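Local coordinates for protein proteasome accessory factor B/C (PafBC) (Paenarthrobacter aurescens, PDB 6SJ9) that regulates transcription in the bacterial DNA damage response, probably binding DNA through its winged helix-turn-helix domains, at residues P95-L103 / L349-V360; R174-W183 / L194-R205. All blocks are in the same frame, centred on the assembly; numbering follows the deposited sequence.

Contact 1 (P95-L103 / L349-V360); sequences PAESTVLLL and LARMLQLVPFLV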
loop_
_atom_site.group_PDB
_atom_site.type_symbol
_atom_site.label_atom_id
_atom_site.label_comp_id
_atom_site.label_asym_id
_atom_site.label_seq_id
_atom_site.Cartn_x
_atom_site.Cartn_y
_atom_site.Cartn_z
ATOM N N PRO A 95 14.950 4.938 8.946
ATOM C CA PRO A 95 13.915 5.586 8.138
ATOM C C PRO A 95 13.923 5.161 6.676
ATOM O O PRO A 95 12.850 4.886 6.123
ATOM C CB PRO A 95 14.223 7.079 8.322
ATOM C CG PRO A 95 14.909 7.149 9.751
ATOM C CD PRO A 95 15.742 5.883 9.775
ATOM N N ALA A 96 15.092 5.026 6.053
ATOM C CA ALA A 96 15.133 4.541 4.688
ATOM C C ALA A 96 14.463 3.166 4.591
ATOM O O ALA A 96 13.529 2.980 3.803
ATOM C CB ALA A 96 16.574 4.499 4.165
ATOM N N GLU A 97 14.895 2.210 5.425
ATOM C CA GLU A 97 14.296 0.876 5.418
ATOM C C GLU A 97 12.788 0.912 5.612
ATOM O O GLU A 97 12.060 0.126 5.000
ATOM C CB GLU A 97 14.908 0.005 6.516
ATOM C CG GLU A 97 16.322 -0.303 6.261
ATOM C CD GLU A 97 16.994 -1.009 7.467
ATOM O OE1 GLU A 97 16.496 -0.876 8.596
ATOM O OE2 GLU A 97 18.032 -1.665 7.243
ATOM N N SER A 98 12.314 1.744 6.542
ATOM C CA SER A 98 10.895 1.851 6.804
ATOM C C SER A 98 10.136 2.407 5.616
ATOM O O SER A 98 8.989 2.007 5.385
ATOM C CB SER A 98 10.675 2.766 8.010
ATOM O OG SER A 98 11.432 2.306 9.125
ATOM N N THR A 99 10.751 3.330 4.861
ATOM C CA THR A 99 10.056 3.884 3.703
ATOM C C THR A 99 9.958 2.857 2.576
ATOM O O THR A 99 8.894 2.692 1.992
ATOM C CB THR A 99 10.767 5.148 3.203
ATOM O OG1 THR A 99 10.964 6.043 4.300
ATOM C CG2 THR A 99 9.948 5.841 2.113
ATOM N N VAL A 100 11.034 2.109 2.319
ATOM C CA VAL A 100 10.976 1.027 1.344
ATOM C C VAL A 100 9.900 0.037 1.732
ATOM O O VAL A 100 9.063 -0.373 0.919
ATOM C CB VAL A 100 12.327 0.313 1.264
ATOM C CG1 VAL A 100 12.162 -0.984 0.365
ATOM C CG2 VAL A 100 13.368 1.233 0.753
ATOM N N LEU A 101 9.881 -0.317 3.010
ATOM C CA LEU A 101 8.906 -1.266 3.515
ATOM C C LEU A 101 7.488 -0.790 3.265
ATOM O O LEU A 101 6.564 -1.599 3.148
ATOM C CB LEU A 101 9.170 -1.474 4.997
ATOM C CG LEU A 101 8.569 -2.721 5.563
ATOM C CD1 LEU A 101 9.206 -3.868 4.859
ATOM C CD2 LEU A 101 8.874 -2.711 6.998
ATOM N N LEU A 102 7.295 0.524 3.248
ATOM C CA LEU A 102 5.994 1.120 2.994
ATOM C C LEU A 102 5.522 0.876 1.566
ATOM O O LEU A 102 4.354 0.551 1.331
ATOM C CB LEU A 102 6.110 2.614 3.254
ATOM C CG LEU A 102 4.937 3.530 3.019
ATOM C CD1 LEU A 102 3.682 2.861 3.549
ATOM C CD2 LEU A 102 5.240 4.831 3.817
ATOM N N LEU A 103 6.433 0.964 0.611
ATOM C CA LEU A 103 6.067 0.682 -0.768
ATOM C C LEU A 103 5.765 -0.805 -0.903
ATOM O O LEU A 103 4.813 -1.188 -1.571
ATOM C CB LEU A 103 7.202 1.141 -1.703
ATOM C CG LEU A 103 6.933 1.008 -3.170
ATOM C CD1 LEU A 103 5.638 1.629 -3.537
ATOM C CD2 LEU A 103 8.142 1.595 -3.984
ATOM N N LEU A 349 8.123 2.860 -10.036
ATOM C CA LEU A 349 8.517 2.172 -8.816
ATOM C C LEU A 349 10.003 2.316 -8.571
ATOM O O LEU A 349 10.413 2.582 -7.448
ATOM C CB LEU A 349 8.159 0.694 -8.874
ATOM C CG LEU A 349 6.639 0.555 -8.813
ATOM C CD1 LEU A 349 6.434 -0.789 -9.323
ATOM C CD2 LEU A 349 6.006 0.725 -7.424
ATOM N N ALA A 350 10.814 2.162 -9.621
ATOM C CA ALA A 350 12.251 2.298 -9.452
ATOM C C ALA A 350 12.607 3.720 -9.046
ATOM O O ALA A 350 13.440 3.920 -8.169
ATOM C CB ALA A 350 12.986 1.924 -10.742
ATOM N N ARG A 351 11.966 4.718 -9.661
ATOM C CA ARG A 351 12.235 6.099 -9.269
ATOM C C ARG A 351 11.853 6.349 -7.807
ATOM O O ARG A 351 12.594 6.998 -7.068
ATOM C CB ARG A 351 11.508 7.059 -10.211
ATOM C CG ARG A 351 11.673 8.550 -9.842
ATOM C CD ARG A 351 11.146 9.456 -10.943
ATOM N NE ARG A 351 9.678 9.406 -11.011
ATOM C CZ ARG A 351 8.983 8.936 -12.041
ATOM N NH1 ARG A 351 9.615 8.484 -13.120
ATOM N NH2 ARG A 351 7.647 8.943 -12.013
HETATM N N MSE A 352 10.711 5.855 -7.374
HETATM C CA MSE A 352 10.300 6.025 -5.969
HETATM C C MSE A 352 11.292 5.424 -5.020
HETATM O O MSE A 352 11.526 6.031 -3.983
HETATM C CB MSE A 352 8.896 5.442 -5.654
HETATM C CG MSE A 352 7.810 6.278 -6.225
HETATM SE SE MSE A 352 5.934 5.574 -6.090
HETATM C CE MSE A 352 6.096 4.056 -7.263
ATOM N N LEU A 353 11.891 4.271 -5.350
ATOM C CA LEU A 353 12.952 3.769 -4.493
ATOM C C LEU A 353 14.103 4.771 -4.399
ATOM O O LEU A 353 14.715 4.923 -3.340
ATOM C CB LEU A 353 13.455 2.419 -5.008
ATOM C CG LEU A 353 12.466 1.273 -4.810
ATOM C CD1 LEU A 353 13.029 0.078 -5.474
ATOM C CD2 LEU A 353 12.244 1.008 -3.311
ATOM N N GLN A 354 14.425 5.443 -5.513
ATOM C CA GLN A 354 15.533 6.380 -5.592
ATOM C C GLN A 354 15.197 7.717 -4.956
ATOM O O GLN A 354 16.088 8.553 -4.793
ATOM C CB GLN A 354 15.937 6.587 -7.059
ATOM C CG GLN A 354 16.696 5.409 -7.621
ATOM C CD GLN A 354 16.725 5.407 -9.133
ATOM O OE1 GLN A 354 16.683 6.448 -9.776
ATOM N NE2 GLN A 354 16.695 4.209 -9.714
ATOM N N LEU A 355 13.930 7.953 -4.637
ATOM C CA LEU A 355 13.600 9.123 -3.844
ATOM C C LEU A 355 14.020 8.922 -2.388
ATOM O O LEU A 355 14.319 9.901 -1.697
ATOM C CB LEU A 355 12.100 9.417 -3.913
ATOM C CG LEU A 355 11.516 9.644 -5.300
ATOM C CD1 LEU A 355 10.029 10.059 -5.183
ATOM C CD2 LEU A 355 12.291 10.741 -6.007
ATOM N N VAL A 356 14.063 7.668 -1.920
ATOM C CA VAL A 356 14.298 7.423 -0.491
ATOM C C VAL A 356 15.593 8.081 -0.003
ATOM O O VAL A 356 15.547 8.800 1.010
ATOM C CB VAL A 356 14.224 5.913 -0.192
ATOM C CG1 VAL A 356 14.571 5.619 1.294
ATOM C CG2 VAL A 356 12.847 5.382 -0.547
ATOM N N PRO A 357 16.746 7.930 -0.674
ATOM C CA PRO A 357 17.980 8.589 -0.156
ATOM C C PRO A 357 17.869 10.110 -0.054
ATOM O O PRO A 357 18.490 10.698 0.841
ATOM C CB PRO A 357 19.071 8.177 -1.161
ATOM C CG PRO A 357 18.596 6.854 -1.693
ATOM C CD PRO A 357 17.045 7.004 -1.783
ATOM N N PHE A 358 17.113 10.770 -0.946
ATOM C CA PHE A 358 16.881 12.212 -0.802
ATOM C C PHE A 358 16.057 12.521 0.432
ATOM O O PHE A 358 16.398 13.422 1.201
ATOM C CB PHE A 358 16.143 12.771 -2.022
ATOM C CG PHE A 358 16.941 12.732 -3.263
ATOM C CD1 PHE A 358 17.889 13.740 -3.529
ATOM C CD2 PHE A 358 16.793 11.683 -4.150
ATOM C CE1 PHE A 358 18.644 13.728 -4.690
ATOM C CE2 PHE A 358 17.545 11.646 -5.293
ATOM C CZ PHE A 358 18.490 12.660 -5.573
ATOM N N LEU A 359 14.976 11.763 0.637
ATOM C CA LEU A 359 14.032 12.023 1.714
ATOM C C LEU A 359 14.683 11.900 3.085
ATOM O O LEU A 359 14.295 12.615 4.021
ATOM C CB LEU A 359 12.834 11.068 1.590
ATOM C CG LEU A 359 11.786 11.368 0.514
ATOM C CD1 LEU A 359 10.819 10.177 0.328
ATOM C CD2 LEU A 359 10.961 12.630 0.855
ATOM N N VAL A 360 15.635 10.968 3.245
ATOM C CA VAL A 360 16.273 10.752 4.547
ATOM C C VAL A 360 17.586 11.506 4.685
ATOM O O VAL A 360 18.174 11.484 5.773
ATOM C CB VAL A 360 16.566 9.262 4.871
ATOM C CG1 VAL A 360 15.317 8.390 4.811
ATOM C CG2 VAL A 360 17.730 8.730 4.036
#
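Pro95 O takes two bonds from Thr99, one from the backbone N and one from the hydroxyl. Thr99 OG1 gives to Pro95 O at 2.9 Å, from above the carbonyl plane (39° out of it). This bond probably holds the rotation of Thr99. Its methyl, anti to the backbone N (chi1 -51° for OG1), is then turned to Val356, where Thr99 CG2 lies 4.0 Å from Val356 CG2.

Across the two helices the side chains meet through apolar atoms. Val356 reaches further with its other methyl: Val356 CG1 sits against the backbone of Ala96, 3.6 Å from Ala96 CA. One turn on, Val360 CG1 comes within 3.6 Å of Ala96 N and also touches Pro95 CB. The small Ala96 lets the two helices come close here. At the other end the side chains are larger. Leu103 puts CD1 4.0 Å from Leu349 CD2, while its CD2 meets Leu353 CD2. The side chains of Val100 and Leu353 cross at about a right angle, Val100 CG1 on Leu353 CD2.

The axes of the two segments run roughly antiparallel, at 151°, and approach to 9.5 Å. Helix 346-360 is kinked at Pro357 and Phe358, whose N atoms make no bond to the turn before. Segment 349-360 lies within the PafC helix-turn-helix domain. Helix 457-469 covers Ala96 and Val100, helix 367-374 packs on Leu355 and Phe358, and Ile413 of strand 410-413 touches Pro95, Thr99 and Leu359.

Contact 2 (R174-W183 / L194-R205); sequences REEVREVEPW and LVGLDRGRGAKR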
loop_
_atom_site.group_PDB
_atom_site.type_symbol
_atom_site.label_atom_id
_atom_site.label_comp_id
_atom_site.label_asym_id
_atom_site.label_seq_id
_atom_site.Cartn_x
_atom_site.Cartn_y
_atom_site.Cartn_z
ATOM N N ARG A 174 -17.526 24.621 18.431
ATOM C CA ARG A 174 -18.181 24.951 17.176
ATOM C C ARG A 174 -17.287 24.687 15.966
ATOM O O ARG A 174 -16.056 24.734 16.043
ATOM C CB ARG A 174 -18.610 26.425 17.175
ATOM C CG ARG A 174 -17.476 27.453 17.004
ATOM C CD ARG A 174 -16.472 27.513 18.163
ATOM N NE ARG A 174 -15.814 28.820 18.240
ATOM C CZ ARG A 174 -14.810 29.117 19.064
ATOM N NH1 ARG A 174 -14.340 28.199 19.898
ATOM N NH2 ARG A 174 -14.275 30.334 19.052
ATOM N N GLU A 175 -17.936 24.385 14.842
ATOM C CA GLU A 175 -17.260 24.378 13.556
ATOM C C GLU A 175 -16.922 25.819 13.223
ATOM O O GLU A 175 -17.772 26.707 13.320
ATOM C CB GLU A 175 -18.120 23.741 12.472
ATOM C CG GLU A 175 -17.602 23.988 11.064
ATOM C CD GLU A 175 -18.376 23.214 10.009
ATOM O OE1 GLU A 175 -19.292 22.441 10.385
ATOM O OE2 GLU A 175 -18.054 23.353 8.806
ATOM N N GLU A 176 -15.694 26.056 12.809
ATOM C CA GLU A 176 -15.182 27.411 12.696
ATOM C C GLU A 176 -14.290 27.517 11.474
ATOM O O GLU A 176 -13.493 26.614 11.200
ATOM C CB GLU A 176 -14.412 27.790 13.967
ATOM C CG GLU A 176 -13.888 29.201 14.021
ATOM C CD GLU A 176 -13.105 29.455 15.302
ATOM O OE1 GLU A 176 -12.942 28.491 16.091
ATOM O OE2 GLU A 176 -12.641 30.604 15.513
ATOM N N VAL A 177 -14.481 28.594 10.708
ATOM C CA VAL A 177 -13.673 28.835 9.521
ATOM C C VAL A 177 -12.378 29.490 9.968
ATOM O O VAL A 177 -12.393 30.533 10.629
ATOM C CB VAL A 177 -14.428 29.729 8.520
ATOM C CG1 VAL A 177 -13.554 30.065 7.312
ATOM C CG2 VAL A 177 -15.706 29.035 8.060
ATOM N N ARG A 178 -11.252 28.896 9.589
ATOM C CA ARG A 178 -9.944 29.396 9.980
ATOM C C ARG A 178 -9.257 29.997 8.758
ATOM O O ARG A 178 -9.411 29.487 7.638
ATOM C CB ARG A 178 -9.102 28.262 10.542
ATOM C CG ARG A 178 -9.821 27.416 11.632
ATOM C CD ARG A 178 -10.158 28.281 12.843
ATOM N NE ARG A 178 -8.950 28.619 13.605
ATOM C CZ ARG A 178 -8.488 27.855 14.620
ATOM N NH1 ARG A 178 -7.376 28.172 15.306
ATOM N NH2 ARG A 178 -9.160 26.761 14.956
ATOM N N GLU A 179 -8.493 31.072 8.986
ATOM C CA GLU A 179 -7.762 31.772 7.937
ATOM C C GLU A 179 -6.302 31.548 8.233
ATOM O O GLU A 179 -5.799 32.021 9.266
ATOM C CB GLU A 179 -8.043 33.274 7.937
ATOM C CG GLU A 179 -9.517 33.674 8.024
ATOM C CD GLU A 179 -10.233 33.502 6.701
ATOM O OE1 GLU A 179 -11.461 33.366 6.726
ATOM O OE2 GLU A 179 -9.561 33.489 5.636
ATOM N N VAL A 180 -5.635 30.816 7.347
ATOM C CA VAL A 180 -4.320 30.296 7.651
ATOM C C VAL A 180 -3.355 30.622 6.519
ATOM O O VAL A 180 -3.678 30.445 5.345
ATOM C CB VAL A 180 -4.423 28.772 7.910
ATOM C CG1 VAL A 180 -3.088 28.156 8.070
ATOM C CG2 VAL A 180 -5.252 28.516 9.162
ATOM N N GLU A 181 -2.131 30.961 6.885
ATOM C CA GLU A 181 -1.016 30.981 5.963
ATOM C C GLU A 181 -0.223 29.687 6.144
ATOM O O GLU A 181 0.420 29.501 7.206
ATOM C CB GLU A 181 -0.151 32.218 6.240
ATOM C CG GLU A 181 -0.949 33.534 6.038
ATOM C CD GLU A 181 -0.226 34.789 6.522
ATOM O OE1 GLU A 181 0.946 34.689 6.961
ATOM O OE2 GLU A 181 -0.826 35.877 6.465
ATOM N N PRO A 182 -0.235 28.767 5.175
ATOM C CA PRO A 182 0.304 27.404 5.430
ATOM C C PRO A 182 1.824 27.382 5.397
ATOM O O PRO A 182 2.441 27.887 4.459
ATOM C CB PRO A 182 -0.277 26.569 4.294
ATOM C CG PRO A 182 -0.501 27.654 3.137
ATOM C CD PRO A 182 -0.964 28.865 3.884
ATOM N N TRP A 183 2.429 26.852 6.468
ATOM C CA TRP A 183 3.886 26.698 6.550
ATOM C C TRP A 183 4.350 25.290 6.247
ATOM O O TRP A 183 5.458 25.095 5.719
ATOM C CB TRP A 183 4.412 27.055 7.922
ATOM C CG TRP A 183 4.161 28.457 8.344
ATOM C CD1 TRP A 183 3.611 29.465 7.612
ATOM C CD2 TRP A 183 4.453 29.010 9.639
ATOM N NE1 TRP A 183 3.567 30.633 8.375
ATOM C CE2 TRP A 183 4.056 30.357 9.629
ATOM C CE3 TRP A 183 5.000 28.483 10.807
ATOM C CZ2 TRP A 183 4.214 31.198 10.743
ATOM C CZ3 TRP A 183 5.140 29.323 11.914
ATOM C CH2 TRP A 183 4.757 30.662 11.861
ATOM N N LEU A 194 -1.481 20.139 9.364
ATOM C CA LEU A 194 -1.090 21.396 8.742
ATOM C C LEU A 194 -0.607 22.331 9.849
ATOM O O LEU A 194 -1.246 22.446 10.917
ATOM C CB LEU A 194 -2.294 22.011 8.021
ATOM C CG LEU A 194 -2.113 23.480 7.595
ATOM C CD1 LEU A 194 -1.128 23.675 6.416
ATOM C CD2 LEU A 194 -3.467 24.066 7.265
ATOM N N VAL A 195 0.554 22.941 9.648
ATOM C CA VAL A 195 1.008 23.982 10.557
ATOM C C VAL A 195 1.083 25.267 9.756
ATOM O O VAL A 195 1.483 25.256 8.583
ATOM C CB VAL A 195 2.358 23.679 11.256
ATOM C CG1 VAL A 195 3.440 23.514 10.245
ATOM C CG2 VAL A 195 2.740 24.841 12.169
ATOM N N GLY A 196 0.655 26.372 10.371
ATOM C CA GLY A 196 0.736 27.637 9.671
ATOM C C GLY A 196 0.371 28.764 10.613
ATOM O O GLY A 196 0.056 28.545 11.792
ATOM N N LEU A 197 0.491 29.997 10.088
ATOM C CA LEU A 197 0.114 31.178 10.866
ATOM C C LEU A 197 -1.405 31.347 10.762
ATOM O O LEU A 197 -1.946 31.605 9.681
ATOM C CB LEU A 197 0.867 32.407 10.354
ATOM C CG LEU A 197 0.526 33.745 11.035
ATOM C CD1 LEU A 197 0.902 33.567 12.493
ATOM C CD2 LEU A 197 1.376 34.888 10.500
ATOM N N ASP A 198 -2.103 31.175 11.872
ATOM C CA ASP A 198 -3.531 31.430 11.935
ATOM C C ASP A 198 -3.727 32.929 12.112
ATOM O O ASP A 198 -3.396 33.467 13.164
ATOM C CB ASP A 198 -4.125 30.669 13.113
ATOM C CG ASP A 198 -5.640 30.760 13.176
ATOM O OD1 ASP A 198 -6.177 31.878 13.046
ATOM O OD2 ASP A 198 -6.287 29.713 13.395
ATOM N N ARG A 199 -4.242 33.611 11.085
ATOM C CA ARG A 199 -4.367 35.061 11.151
ATOM C C ARG A 199 -5.469 35.470 12.103
ATOM O O ARG A 199 -5.437 36.602 12.586
ATOM C CB ARG A 199 -4.623 35.678 9.779
ATOM C CG ARG A 199 -3.489 35.563 8.838
ATOM C CD ARG A 199 -2.166 35.937 9.468
ATOM N NE ARG A 199 -2.096 37.287 9.998
ATOM C CZ ARG A 199 -1.354 38.263 9.459
ATOM N NH1 ARG A 199 -0.625 38.020 8.384
ATOM N NH2 ARG A 199 -1.333 39.479 9.998
ATOM N N GLY A 200 -6.443 34.580 12.361
ATOM C CA GLY A 200 -7.482 34.881 13.341
ATOM C C GLY A 200 -6.966 34.928 14.769
ATOM O O GLY A 200 -7.404 35.759 15.572
ATOM N N ARG A 201 -6.005 34.070 15.096
ATOM C CA ARG A 201 -5.359 34.077 16.395
ATOM C C ARG A 201 -4.051 34.862 16.390
ATOM O O ARG A 201 -3.492 35.110 17.459
ATOM C CB ARG A 201 -5.074 32.648 16.849
ATOM C CG ARG A 201 -6.227 31.912 17.547
ATOM C CD ARG A 201 -7.511 31.813 16.737
ATOM N NE ARG A 201 -8.404 30.817 17.329
ATOM C CZ ARG A 201 -9.600 30.491 16.844
ATOM N NH1 ARG A 201 -10.328 29.565 17.457
ATOM N NH2 ARG A 201 -10.071 31.090 15.754
ATOM N N GLY A 202 -3.562 35.281 15.226
ATOM C CA GLY A 202 -2.279 35.967 15.150
ATOM C C GLY A 202 -1.117 35.169 15.701
ATOM O O GLY A 202 -0.114 35.751 16.136
ATOM N N ALA A 203 -1.227 33.842 15.707
ATOM C CA ALA A 203 -0.150 32.990 16.171
ATOM C C ALA A 203 -0.150 31.710 15.357
ATOM O O ALA A 203 -1.128 31.368 14.681
ATOM C CB ALA A 203 -0.276 32.658 17.665
ATOM N N LYS A 204 0.931 30.967 15.489
ATOM C CA LYS A 204 0.985 29.705 14.794
ATOM C C LYS A 204 0.029 28.704 15.428
ATOM O O LYS A 204 -0.249 28.749 16.626
ATOM C CB LYS A 204 2.430 29.223 14.767
ATOM C CG LYS A 204 2.855 28.393 15.929
ATOM C CD LYS A 204 4.370 28.375 16.020
ATOM C CE LYS A 204 4.835 28.007 17.434
ATOM N NZ LYS A 204 6.235 28.476 17.616
ATOM N N ARG A 205 -0.472 27.783 14.600
ATOM C CA ARG A 205 -1.439 26.779 15.029
ATOM C C ARG A 205 -1.226 25.518 14.207
ATOM O O ARG A 205 -0.710 25.564 13.083
ATOM C CB ARG A 205 -2.902 27.220 14.869
ATOM C CG ARG A 205 -3.365 28.324 15.807
ATOM C CD ARG A 205 -3.599 27.707 17.190
ATOM N NE ARG A 205 -4.102 28.651 18.181
ATOM C CZ ARG A 205 -3.411 29.696 18.641
ATOM N NH1 ARG A 205 -2.184 29.936 18.176
ATOM N NH2 ARG A 205 -3.932 30.488 19.600
#
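Arg201 grips the carboxylate of Glu176 end-on with two nitrogens. Arg201 NH2 lies 2.6 Å from Glu176 OE2, which it meets from above the carboxylate plane. Arg201 NH1 bonds Glu176 OE1 at 3.1 Å on the syn side. The extended glutamate chain brings its carboxylate to the edge of the guanidinium. Over one face of that same guanidinium lies Arg178, stacked with planes 13° apart and centres 3.6 Å apart. Both arginines have an acid, which probably offsets the like charges. Arg178 NH1 gives to Asp198 OD2 at 2.7 Å, and NE adds a weak bond to the same oxygen. Asp198 OD1 accepts from Arg201 N, an Asx motif that ties down the turn.

Strands 175-188 and 191-198 form an antiparallel hairpin in the WYL domain, and the chain turns through 199-202 into strand 203-208. The Sm-like sheet also includes strand 163-168. Glu181 and Leu197 are a hydrogen-bonded pair, each N giving to the other's O. Arg199 N gives to Glu179 O. Gly202 and Ala203 form a G1 beta bulge opposite Asp198. On the face of Glu181 and Leu197, Arg199 NH1 bonds Glu181 OE2 at 2.9 Å. The carboxylate of Glu179 instead pairs with Arg164.

Trp183 N gives to Val195 O at 2.8 Å, on a lone pair. Gly196 CA lies 3.9 Å from the centroid of the five-membered ring of Trp183, a CH-pi contact, and Trp183 CZ2 touches Leu197 CB at 3.6 Å. With an alanine here, Gly196 CA and Leu197 CB would probably lose their aromatic cover. Phe230 meets the indole from outside the hairpin, with ring planes at about 60°.

The two contacts do not touch. Their centres are about 32 Å apart and their nearest atoms about 14 Å apart. Contact 2 is nested in the chain loop that contact 1 closes, so in sequence the whole WYL hairpin falls between the two helices of contact 1. The centre of contact 1 is about 13 Å from the centre of the chain, that of contact 2 about 32 Å. A sheet connects the regions: strand 175-188 pairs with strand 404-407, which pairs with strand 410-413, the strand lying against contact 1. The potassium site, formed by Leu16, Thr18, Ile81, Lys83 and Ser85, includes no residue of either contact. A thiocyanate, probably from the crystallisation liquor, lies about 4 Å from the Leu349 side chain.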